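Local coordinates for Ras GTPase-activating-like protein IQGAP2 (Homo sapiens, PDB 5CJP) that probably binds GTP-loaded Rho-family GTPases such as Cdc42 through its GAP-related domain, as other IQGAP proteins do, at residues Y54-R59 and G103-N108; E60-L65 and P315-K320; K69-E74 and P91-M96. All blocks are in the same frame, centred on the assembly; numbering follows the deposited sequence.

Contact 1 (Y54-R59 and G103-N108). With GTP (guanosine-5'-triphosphate), chain G.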
loop_
_atom_site.group_PDB
_atom_site.type_symbol
_atom_site.label_atom_id
_atom_site.label_comp_id
_atom_site.label_asym_id
_atom_site.label_seq_id
_atom_site.Cartn_x
_atom_site.Cartn_y
_atom_site.Cartn_z
ATOM N N TYR E 54 3.385 10.342 -13.777
ATOM C CA TYR E 54 2.980 10.751 -15.110
ATOM C C TYR E 54 4.154 11.256 -15.966
ATOM O O TYR E 54 4.283 10.886 -17.124
ATOM C CB TYR E 54 1.890 11.824 -15.020
ATOM C CG TYR E 54 1.400 12.268 -16.366
ATOM C CD1 TYR E 54 0.504 11.493 -17.082
ATOM C CD2 TYR E 54 1.882 13.456 -16.961
ATOM C CE1 TYR E 54 0.092 11.874 -18.365
ATOM C CE2 TYR E 54 1.471 13.845 -18.243
ATOM C CZ TYR E 54 0.583 13.052 -18.928
ATOM O OH TYR E 54 0.154 13.433 -20.164
ATOM N N ALA E 55 5.019 12.091 -15.401
ATOM C CA ALA E 55 6.145 12.641 -16.167
ATOM C C ALA E 55 7.390 11.822 -16.026
ATOM O O ALA E 55 8.481 12.346 -16.157
ATOM C CB ALA E 55 6.439 14.070 -15.746
ATOM N N SER E 56 7.247 10.537 -15.760
ATOM C CA SER E 56 8.422 9.702 -15.622
ATOM C C SER E 56 9.049 9.357 -16.969
ATOM O O SER E 56 10.166 8.855 -17.017
ATOM C CB SER E 56 8.086 8.434 -14.837
ATOM O OG SER E 56 7.053 7.684 -15.448
ATOM N N ASN E 57 8.332 9.616 -18.062
ATOM C CA ASN E 57 8.864 9.361 -19.400
ATOM C C ASN E 57 8.932 10.695 -20.110
ATOM O O ASN E 57 8.085 11.554 -19.885
ATOM C CB ASN E 57 7.985 8.365 -20.133
ATOM C CG ASN E 57 8.084 6.986 -19.538
ATOM O OD1 ASN E 57 9.079 6.301 -19.717
ATOM N ND2 ASN E 57 7.061 6.578 -18.811
ATOM N N GLN E 58 9.938 10.875 -20.962
ATOM C CA GLN E 58 10.130 12.160 -21.628
ATOM C C GLN E 58 8.970 12.809 -22.384
ATOM O O GLN E 58 8.786 14.023 -22.253
ATOM C CB GLN E 58 11.386 12.112 -22.508
ATOM C CG GLN E 58 11.305 11.234 -23.737
ATOM C CD GLN E 58 12.638 11.201 -24.466
ATOM O OE1 GLN E 58 12.740 10.674 -25.568
ATOM N NE2 GLN E 58 13.669 11.762 -23.839
ATOM N N ARG E 59 8.179 12.048 -23.148
ATOM C CA ARG E 59 7.065 12.669 -23.869
ATOM C C ARG E 59 6.121 13.400 -22.890
ATOM O O ARG E 59 5.706 14.540 -23.145
ATOM C CB ARG E 59 6.278 11.640 -24.691
ATOM C CG ARG E 59 5.060 12.248 -25.374
ATOM C CD ARG E 59 4.300 11.266 -26.229
ATOM N NE ARG E 59 3.708 10.177 -25.455
ATOM C CZ ARG E 59 3.016 9.179 -25.998
ATOM N NH1 ARG E 59 2.833 9.157 -27.313
ATOM N NH2 ARG E 59 2.535 8.193 -25.244
ATOM N N GLY E 103 11.413 16.301 -5.812
ATOM C CA GLY E 103 11.303 14.863 -5.709
ATOM C C GLY E 103 10.768 14.138 -6.914
ATOM O O GLY E 103 9.969 13.212 -6.764
ATOM N N ALA E 104 11.213 14.549 -8.098
ATOM C CA ALA E 104 10.793 13.926 -9.347
ATOM C C ALA E 104 11.361 12.507 -9.442
ATOM O O ALA E 104 11.136 11.681 -8.565
ATOM C CB ALA E 104 11.255 14.772 -10.540
ATOM N N ARG E 105 12.117 12.238 -10.502
ATOM C CA ARG E 105 12.709 10.921 -10.736
ATOM C C ARG E 105 14.221 10.813 -10.609
ATOM O O ARG E 105 14.776 9.710 -10.589
ATOM C CB ARG E 105 12.316 10.447 -12.112
ATOM C CG ARG E 105 10.955 9.889 -12.154
ATOM C CD ARG E 105 10.990 8.602 -11.383
ATOM N NE ARG E 105 10.324 7.555 -12.131
ATOM C CZ ARG E 105 9.008 7.419 -12.171
ATOM N NH1 ARG E 105 8.245 8.268 -11.489
ATOM N NH2 ARG E 105 8.458 6.457 -12.900
ATOM N N GLY E 106 14.890 11.958 -10.572
ATOM C CA GLY E 106 16.331 11.962 -10.412
ATOM C C GLY E 106 16.542 12.109 -8.921
ATOM O O GLY E 106 17.662 12.276 -8.451
ATOM N N GLN E 107 15.429 12.033 -8.192
ATOM C CA GLN E 107 15.373 12.157 -6.736
ATOM C C GLN E 107 16.598 12.738 -6.073
ATOM O O GLN E 107 16.657 13.941 -5.815
ATOM C CB GLN E 107 15.040 10.810 -6.094
ATOM C CG GLN E 107 13.558 10.647 -5.874
ATOM C CD GLN E 107 13.188 9.332 -5.245
ATOM O OE1 GLN E 107 13.343 9.133 -4.041
ATOM N NE2 GLN E 107 12.690 8.416 -6.061
ATOM N N ASN E 108 17.566 11.881 -5.777
ATOM C CA ASN E 108 18.793 12.320 -5.137
ATOM C C ASN E 108 19.451 13.427 -5.956
ATOM O O ASN E 108 20.332 13.160 -6.769
ATOM C CB ASN E 108 19.764 11.140 -4.980
ATOM C CG ASN E 108 19.251 10.079 -4.012
ATOM O OD1 ASN E 108 18.164 9.526 -4.199
ATOM N ND2 ASN E 108 20.037 9.791 -2.975
HETATM P PG GTP G . 0.976 1.468 -16.334
HETATM O O1G GTP G . 1.194 0.243 -15.313
HETATM O O2G GTP G . -0.158 1.232 -17.259
HETATM O O3G GTP G . 0.754 2.775 -15.427
HETATM O O3B GTP G . 2.400 1.691 -17.055
HETATM P PB GTP G . 2.694 1.204 -18.565
HETATM O O1B GTP G . 3.805 0.229 -18.507
HETATM O O2B GTP G . 1.422 0.790 -19.199
HETATM O O3A GTP G . 3.183 2.582 -19.243
HETATM P PA GTP G . 3.002 2.835 -20.826
HETATM O O1A GTP G . 3.228 1.549 -21.526
HETATM O O2A GTP G . 1.732 3.560 -21.051
HETATM O "O5'" GTP G . 4.226 3.836 -21.133
HETATM C "C5'" GTP G . 4.205 5.160 -20.594
HETATM C "C4'" GTP G . 5.027 6.094 -21.481
HETATM O "O4'" GTP G . 6.370 5.616 -21.649
HETATM C "C3'" GTP G . 4.450 6.071 -22.895
HETATM O "O3'" GTP G . 3.315 6.942 -22.930
HETATM C "C2'" GTP G . 5.622 6.717 -23.626
HETATM O "O2'" GTP G . 5.669 8.118 -23.348
HETATM C "C1'" GTP G . 6.813 6.031 -22.953
HETATM N N9 GTP G . 7.224 4.817 -23.692
HETATM C C8 GTP G . 6.677 3.604 -23.611
HETATM N N7 GTP G . 7.359 2.761 -24.380
HETATM C C5 GTP G . 8.349 3.437 -24.970
HETATM C C6 GTP G . 9.364 3.082 -25.840
HETATM O O6 GTP G . 9.487 1.928 -26.257
HETATM N N1 GTP G . 10.267 4.073 -26.250
HETATM C C2 GTP G . 10.116 5.383 -25.785
HETATM N N2 GTP G . 10.949 6.335 -26.196
HETATM N N3 GTP G . 9.124 5.687 -24.937
HETATM C C4 GTP G . 8.255 4.753 -24.527
#
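Ser56 sits over one face of the Arg105 guanidinium, so close in the model that the detailed fit is doubtful, and no hydrogen bond joins them. The CA of Ser56 stands 4.1 Å above the centre of the Arg105 guanidinium plane. The hydroxyl is near the charged group, with Ser56 OG 3.2 Å from Arg105 NH2, but the angle is too poor for a bond. Ser56 OG is hydrogen-bonded instead to Asn53 O, three residues earlier in the chain. The contact is small and lies at the surface, between the turn ahead of helix 58-79 and the loop that follows helix 92-102.

The same turn also faces a nucleotide. Asn57 holds the N-cap position but makes no capping bond with its side chain. That side chain lies along the ribose, with Asn57 CB 3.5 Å from GTP O4' and Asn57 ND2 3.4 Å from GTP C4'. Its ND2 is hydrogen-bonded to the backbone of another protein chain. Arg59 reaches the ribose hydroxyls. Its CG is anti to the backbone N (chi1 176°), and the chain stays extended until a bend at chi3 (64°). This brings Arg59 NH2 to 2.7 Å from GTP O3', which it meets near the guanidinium plane as a hydrogen-bond donor (136° at the hydrogen). Arg59 NH1 is hydrogen-bonded to the backbone of the other protein chain. The start of helix 58-79 thus forms part of a GTP ribose pocket at the interface with another protein chain, consistent with a GTPase-binding surface.

Contact 2 (E60-L65 and P315-K320). With GTP (guanosine-5'-triphosphate), chain G.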
loop_
_atom_site.group_PDB
_atom_site.type_symbol
_atom_site.label_atom_id
_atom_site.label_comp_id
_atom_site.label_asym_id
_atom_site.label_seq_id
_atom_site.Cartn_x
_atom_site.Cartn_y
_atom_site.Cartn_z
ATOM N N GLU E 60 5.810 12.759 -21.760
ATOM C CA GLU E 60 4.926 13.349 -20.727
ATOM C C GLU E 60 5.597 14.503 -19.983
ATOM O O GLU E 60 4.964 15.510 -19.670
ATOM C CB GLU E 60 4.488 12.278 -19.714
ATOM C CG GLU E 60 3.475 11.282 -20.254
ATOM C CD GLU E 60 3.931 10.604 -21.532
ATOM O OE1 GLU E 60 3.272 10.797 -22.574
ATOM O OE2 GLU E 60 4.944 9.880 -21.496
ATOM N N GLU E 61 6.884 14.357 -19.687
ATOM C CA GLU E 61 7.592 15.431 -19.026
ATOM C C GLU E 61 7.645 16.625 -19.988
ATOM O O GLU E 61 7.645 17.781 -19.569
ATOM C CB GLU E 61 9.002 14.992 -18.633
ATOM C CG GLU E 61 9.838 16.124 -18.039
ATOM C CD GLU E 61 11.186 15.655 -17.519
ATOM O OE1 GLU E 61 11.765 14.699 -18.091
ATOM O OE2 GLU E 61 11.674 16.262 -16.543
ATOM N N TYR E 62 7.676 16.348 -21.283
ATOM C CA TYR E 62 7.688 17.415 -22.262
ATOM C C TYR E 62 6.398 18.244 -22.143
ATOM O O TYR E 62 6.434 19.480 -22.111
ATOM C CB TYR E 62 7.797 16.826 -23.664
ATOM C CG TYR E 62 7.534 17.833 -24.743
ATOM C CD1 TYR E 62 8.486 18.796 -25.067
ATOM C CD2 TYR E 62 6.311 17.856 -25.412
ATOM C CE1 TYR E 62 8.229 19.759 -26.028
ATOM C CE2 TYR E 62 6.040 18.815 -26.372
ATOM C CZ TYR E 62 7.007 19.761 -26.678
ATOM O OH TYR E 62 6.760 20.699 -27.645
ATOM N N LEU E 63 5.258 17.562 -22.077
ATOM C CA LEU E 63 3.975 18.261 -21.975
ATOM C C LEU E 63 3.869 19.067 -20.669
ATOM O O LEU E 63 3.322 20.189 -20.635
ATOM C CB LEU E 63 2.829 17.248 -22.066
ATOM C CG LEU E 63 2.764 16.391 -23.337
ATOM C CD1 LEU E 63 1.720 15.298 -23.176
ATOM C CD2 LEU E 63 2.437 17.263 -24.529
ATOM N N LEU E 64 4.394 18.500 -19.589
ATOM C CA LEU E 64 4.341 19.185 -18.307
ATOM C C LEU E 64 5.175 20.450 -18.398
ATOM O O LEU E 64 4.820 21.482 -17.820
ATOM C CB LEU E 64 4.875 18.276 -17.208
ATOM C CG LEU E 64 4.985 18.880 -15.820
ATOM C CD1 LEU E 64 3.645 19.452 -15.399
ATOM C CD2 LEU E 64 5.456 17.804 -14.867
ATOM N N LEU E 65 6.300 20.372 -19.113
ATOM C CA LEU E 65 7.161 21.541 -19.287
ATOM C C LEU E 65 6.414 22.603 -20.071
ATOM O O LEU E 65 6.487 23.784 -19.757
ATOM C CB LEU E 65 8.463 21.176 -20.023
ATOM C CG LEU E 65 9.521 20.453 -19.174
ATOM C CD1 LEU E 65 10.670 19.955 -20.039
ATOM C CD2 LEU E 65 10.001 21.386 -18.076
ATOM N N PRO E 315 18.926 24.320 -24.034
ATOM C CA PRO E 315 18.066 24.137 -25.222
ATOM C C PRO E 315 16.568 24.129 -24.916
ATOM O O PRO E 315 16.166 24.053 -23.758
ATOM C CB PRO E 315 18.503 22.779 -25.768
ATOM C CG PRO E 315 19.917 22.664 -25.315
ATOM C CD PRO E 315 19.871 23.194 -23.911
ATOM N N GLU E 316 15.746 24.206 -25.957
ATOM C CA GLU E 316 14.308 24.138 -25.766
ATOM C C GLU E 316 14.009 22.641 -25.644
ATOM O O GLU E 316 14.767 21.803 -26.140
ATOM C CB GLU E 316 13.565 24.738 -26.963
ATOM C CG GLU E 316 13.617 26.273 -27.079
ATOM C CD GLU E 316 12.874 27.000 -25.956
ATOM O OE1 GLU E 316 11.632 26.857 -25.834
ATOM O OE2 GLU E 316 13.539 27.727 -25.184
ATOM N N PRO E 317 12.915 22.282 -24.962
ATOM C CA PRO E 317 12.553 20.873 -24.791
ATOM C C PRO E 317 12.388 20.076 -26.078
ATOM O O PRO E 317 12.709 18.880 -26.117
ATOM C CB PRO E 317 11.279 20.947 -23.948
ATOM C CG PRO E 317 10.764 22.338 -24.203
ATOM C CD PRO E 317 12.002 23.146 -24.206
ATOM N N GLU E 318 11.895 20.723 -27.130
ATOM C CA GLU E 318 11.746 20.043 -28.418
ATOM C C GLU E 318 13.111 19.521 -28.854
ATOM O O GLU E 318 13.231 18.416 -29.357
ATOM C CB GLU E 318 11.205 20.989 -29.486
ATOM C CG GLU E 318 9.776 21.452 -29.269
ATOM C CD GLU E 318 9.652 22.492 -28.182
ATOM O OE1 GLU E 318 10.702 22.964 -27.696
ATOM O OE2 GLU E 318 8.502 22.849 -27.823
ATOM N N GLU E 319 14.151 20.317 -28.652
ATOM C CA GLU E 319 15.485 19.882 -29.031
ATOM C C GLU E 319 16.116 19.013 -27.938
ATOM O O GLU E 319 16.678 17.957 -28.232
ATOM C CB GLU E 319 16.385 21.095 -29.330
ATOM C CG GLU E 319 15.703 22.212 -30.128
ATOM C CD GLU E 319 14.814 21.673 -31.228
ATOM O OE1 GLU E 319 15.216 20.685 -31.886
ATOM O OE2 GLU E 319 13.715 22.235 -31.438
ATOM N N LYS E 320 16.016 19.440 -26.681
ATOM C CA LYS E 320 16.610 18.672 -25.584
ATOM C C LYS E 320 16.248 17.188 -25.673
ATOM O O LYS E 320 17.107 16.319 -25.546
ATOM C CB LYS E 320 16.181 19.249 -24.244
ATOM C CG LYS E 320 16.939 18.699 -23.060
ATOM C CD LYS E 320 18.423 18.983 -23.132
ATOM C CE LYS E 320 19.114 18.476 -21.874
ATOM N NZ LYS E 320 20.603 18.489 -21.967
HETATM P PG GTP G . 0.976 1.468 -16.334
HETATM O O1G GTP G . 1.194 0.243 -15.313
HETATM O O2G GTP G . -0.158 1.232 -17.259
HETATM O O3G GTP G . 0.754 2.775 -15.427
HETATM O O3B GTP G . 2.400 1.691 -17.055
HETATM P PB GTP G . 2.694 1.204 -18.565
HETATM O O1B GTP G . 3.805 0.229 -18.507
HETATM O O2B GTP G . 1.422 0.790 -19.199
HETATM O O3A GTP G . 3.183 2.582 -19.243
HETATM P PA GTP G . 3.002 2.835 -20.826
HETATM O O1A GTP G . 3.228 1.549 -21.526
HETATM O O2A GTP G . 1.732 3.560 -21.051
HETATM O "O5'" GTP G . 4.226 3.836 -21.133
HETATM C "C5'" GTP G . 4.205 5.160 -20.594
HETATM C "C4'" GTP G . 5.027 6.094 -21.481
HETATM O "O4'" GTP G . 6.370 5.616 -21.649
HETATM C "C3'" GTP G . 4.450 6.071 -22.895
HETATM O "O3'" GTP G . 3.315 6.942 -22.930
HETATM C "C2'" GTP G . 5.622 6.717 -23.626
HETATM O "O2'" GTP G . 5.669 8.118 -23.348
HETATM C "C1'" GTP G . 6.813 6.031 -22.953
HETATM N N9 GTP G . 7.224 4.817 -23.692
HETATM C C8 GTP G . 6.677 3.604 -23.611
HETATM N N7 GTP G . 7.359 2.761 -24.380
HETATM C C5 GTP G . 8.349 3.437 -24.970
HETATM C C6 GTP G . 9.364 3.082 -25.840
HETATM O O6 GTP G . 9.487 1.928 -26.257
HETATM N N1 GTP G . 10.267 4.073 -26.250
HETATM C C2 GTP G . 10.116 5.383 -25.785
HETATM N N2 GTP G . 10.949 6.335 -26.196
HETATM N N3 GTP G . 9.124 5.687 -24.937
HETATM C C4 GTP G . 8.255 4.753 -24.527
#
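Tyr62 points the edge of its ring at Pro317 and Glu318, where helix 58-79 packs against the start of the short helix 317-320. This is helix-to-helix docking between parts of the chain far apart in sequence. Pro317 opens the short helix, right after the N-cap residue Glu316. A proline suits such a first turn, since it has no backbone N-H to lose there.

The tyrosine crosses both partners at about a right angle. With its CG anti to the backbone N (chi1 168°), the ring swings over to the short helix. Pro317 CB sits at the ring edge, 3.7 Å from Tyr62 CD1. Glu318 lies further out along the same edge, with its CD in the ring plane. Its carboxylate stands almost upright to the ring, the two planes being 87° apart. Tyr62 OH donates a hydrogen bond of 2.8 Å to Glu318 OE2, arriving 37° out of the carboxylate plane. Lys66, one turn further along the tyrosine's helix, makes a salt bridge to that same OE2. A phenylalanine at Tyr62 would probably leave Glu318 OE2 without its hydroxyl donor and the carboxylate freer to turn about its salt bridge.

Leu65, three residues on from Tyr62, adds an apolar touch, its CD1 lying 4.1 Å from Pro317 CB. Tyr200 of helix 200-216 packs on both Leu65 and Pro317. The tyrosine's helix also serves the nucleotide at its beginning. There Glu60, its chain bent at chi2, accepts a hydrogen bond of 2.7 Å at OE2 from GTP O2'.

Contact 3 (K69-E74 and P91-M96)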
loop_
_atom_site.group_PDB
_atom_site.type_symbol
_atom_site.label_atom_id
_atom_site.label_comp_id
_atom_site.label_asym_id
_atom_site.label_seq_id
_atom_site.Cartn_x
_atom_site.Cartn_y
_atom_site.Cartn_z
ATOM N N LYS E 69 5.448 26.273 -18.821
ATOM C CA LYS E 69 5.793 27.427 -19.635
ATOM C C LYS E 69 4.626 28.373 -19.903
ATOM O O LYS E 69 4.655 29.549 -19.517
ATOM C CB LYS E 69 6.375 26.974 -20.973
ATOM C CG LYS E 69 7.038 28.107 -21.728
ATOM C CD LYS E 69 7.383 27.749 -23.154
ATOM C CE LYS E 69 6.158 27.867 -24.042
ATOM N NZ LYS E 69 6.509 27.802 -25.499
ATOM N N THR E 70 3.596 27.871 -20.565
ATOM C CA THR E 70 2.467 28.721 -20.891
ATOM C C THR E 70 1.800 29.322 -19.658
ATOM O O THR E 70 1.315 30.452 -19.706
ATOM C CB THR E 70 1.424 27.959 -21.693
ATOM O OG1 THR E 70 0.635 27.175 -20.799
ATOM C CG2 THR E 70 2.100 27.040 -22.691
ATOM N N ALA E 71 1.779 28.575 -18.561
ATOM C CA ALA E 71 1.172 29.068 -17.328
ATOM C C ALA E 71 2.029 30.180 -16.735
ATOM O O ALA E 71 1.505 31.165 -16.220
ATOM C CB ALA E 71 1.002 27.922 -16.308
ATOM N N LEU E 72 3.347 30.017 -16.787
ATOM C CA LEU E 72 4.226 31.054 -16.259
ATOM C C LEU E 72 4.103 32.310 -17.123
ATOM O O LEU E 72 4.060 33.420 -16.595
ATOM C CB LEU E 72 5.686 30.576 -16.216
ATOM C CG LEU E 72 6.792 31.524 -15.704
ATOM C CD1 LEU E 72 6.421 32.188 -14.381
ATOM C CD2 LEU E 72 8.062 30.723 -15.558
ATOM N N GLU E 73 4.039 32.153 -18.442
ATOM C CA GLU E 73 3.904 33.333 -19.302
ATOM C C GLU E 73 2.510 33.912 -19.123
ATOM O O GLU E 73 2.310 35.120 -19.194
ATOM C CB GLU E 73 4.145 32.974 -20.769
ATOM C CG GLU E 73 5.532 32.424 -21.030
ATOM C CD GLU E 73 5.684 31.882 -22.427
ATOM O OE1 GLU E 73 4.744 31.221 -22.921
ATOM O OE2 GLU E 73 6.753 32.105 -23.027
ATOM N N GLU E 74 1.544 33.036 -18.880
ATOM C CA GLU E 74 0.168 33.458 -18.666
ATOM C C GLU E 74 0.186 34.392 -17.460
ATOM O O GLU E 74 -0.364 35.490 -17.490
ATOM C CB GLU E 74 -0.709 32.244 -18.364
ATOM C CG GLU E 74 -2.193 32.511 -18.424
ATOM C CD GLU E 74 -2.715 32.545 -19.842
ATOM O OE1 GLU E 74 -3.449 33.497 -20.181
ATOM O OE2 GLU E 74 -2.400 31.615 -20.616
ATOM N N PRO E 91 3.299 33.114 -7.426
ATOM C CA PRO E 91 2.577 32.360 -8.459
ATOM C C PRO E 91 2.563 30.876 -8.155
ATOM O O PRO E 91 3.596 30.301 -7.849
ATOM C CB PRO E 91 3.347 32.706 -9.730
ATOM C CG PRO E 91 4.739 32.844 -9.230
ATOM C CD PRO E 91 4.555 33.655 -7.971
ATOM N N THR E 92 1.400 30.243 -8.244
ATOM C CA THR E 92 1.336 28.833 -7.901
ATOM C C THR E 92 2.057 27.930 -8.885
ATOM O O THR E 92 2.455 26.822 -8.535
ATOM C CB THR E 92 -0.133 28.387 -7.640
ATOM O OG1 THR E 92 -0.421 27.185 -8.355
ATOM C CG2 THR E 92 -1.087 29.467 -8.013
ATOM N N VAL E 93 2.273 28.414 -10.099
ATOM C CA VAL E 93 2.993 27.623 -11.087
ATOM C C VAL E 93 4.435 27.465 -10.637
ATOM O O VAL E 93 5.050 26.444 -10.872
ATOM C CB VAL E 93 3.046 28.302 -12.466
ATOM C CG1 VAL E 93 3.691 27.367 -13.479
ATOM C CG2 VAL E 93 1.662 28.691 -12.897
ATOM N N ILE E 94 4.974 28.497 -10.006
ATOM C CA ILE E 94 6.345 28.434 -9.537
ATOM C C ILE E 94 6.440 27.491 -8.342
ATOM O O ILE E 94 7.424 26.770 -8.172
ATOM C CB ILE E 94 6.841 29.830 -9.178
ATOM C CG1 ILE E 94 7.043 30.629 -10.477
ATOM C CG2 ILE E 94 8.139 29.753 -8.374
ATOM C CD1 ILE E 94 8.060 30.037 -11.340
ATOM N N LYS E 95 5.397 27.469 -7.529
ATOM C CA LYS E 95 5.352 26.601 -6.355
ATOM C C LYS E 95 5.385 25.147 -6.813
ATOM O O LYS E 95 6.062 24.301 -6.223
ATOM C CB LYS E 95 4.062 26.865 -5.572
ATOM C CG LYS E 95 4.067 26.370 -4.144
ATOM C CD LYS E 95 2.784 26.762 -3.445
ATOM C CE LYS E 95 2.548 28.278 -3.525
ATOM N NZ LYS E 95 1.137 28.716 -3.165
ATOM N N MET E 96 4.661 24.859 -7.884
ATOM C CA MET E 96 4.597 23.504 -8.402
ATOM C C MET E 96 5.889 23.148 -9.119
ATOM O O MET E 96 6.398 22.025 -9.003
ATOM C CB MET E 96 3.410 23.370 -9.349
ATOM C CG MET E 96 3.209 21.968 -9.885
ATOM S SD MET E 96 1.538 21.792 -10.523
ATOM C CE MET E 96 1.915 21.127 -12.021
#
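Two helices of the all-helical GAP-related domain, 58-79 and 92-102, pack roughly antiparallel here through Ala71, Leu72, Val93 and Ile94. Their short segments run at 146° to each other and approach to 9.7 Å between axes. The backbones come nearest at Leu72 and Val93, whose CA atoms are 6.3 Å apart.

Val93 points toward the facing helix and meets it with both methyls. Its CG1 is anti to the backbone N (chi1 -175°), while CG2 lies beside that N, and the fork opens on the small side chain of Ala71. Ala71 CB is 3.6 Å from Val93 CG2 and 3.9 Å from Val93 CG1. The CG1 methyl also approaches the neighbouring peptide, with Leu72 N 4.3 Å away. The short alanine lets the valine come this close to the facing backbone.

A second, looser touch lies beside it. Leu72 and Ile94 cross obliquely, and their end methyls meet, with Leu72 CD1 4.1 Å from Ile94 CD1. Ile94 gets there by bending at its outer bond.

Phe33 of helix 25-34 packs on both Ala71 and Val93, and Phe68 adds to the cover on Val93. Leu72 is covered by Ile205 and Leu209 of helix 200-216. Helices 25-34 and 200-216 of the same chain thus cover parts of this seam.

No hydrogen bond or charge pair spans these two segments. Burial of methyl groups holds them, so the fit depends on shape and on keeping water out.

How the contacts relate
All three contacts use helix 58-79 or the turn that leads into it. Contact 1 lies at the surface, contact 2 is partly buried, and contact 3 is buried in the helical core. The chemistry follows this order. At contact 1 a charged group faces a serine without bonding to it. Contact 2 mixes apolar packing with a polar bond. Contact 3 is apolar throughout. Contacts 1 and 2 touch each other and share the bound GTP, which contact 3 does not reach. Leu64 and Met96 link contacts 2 and 3 by packing. Helix 92-102 enters contact 3, and the loop after it enters contact 1.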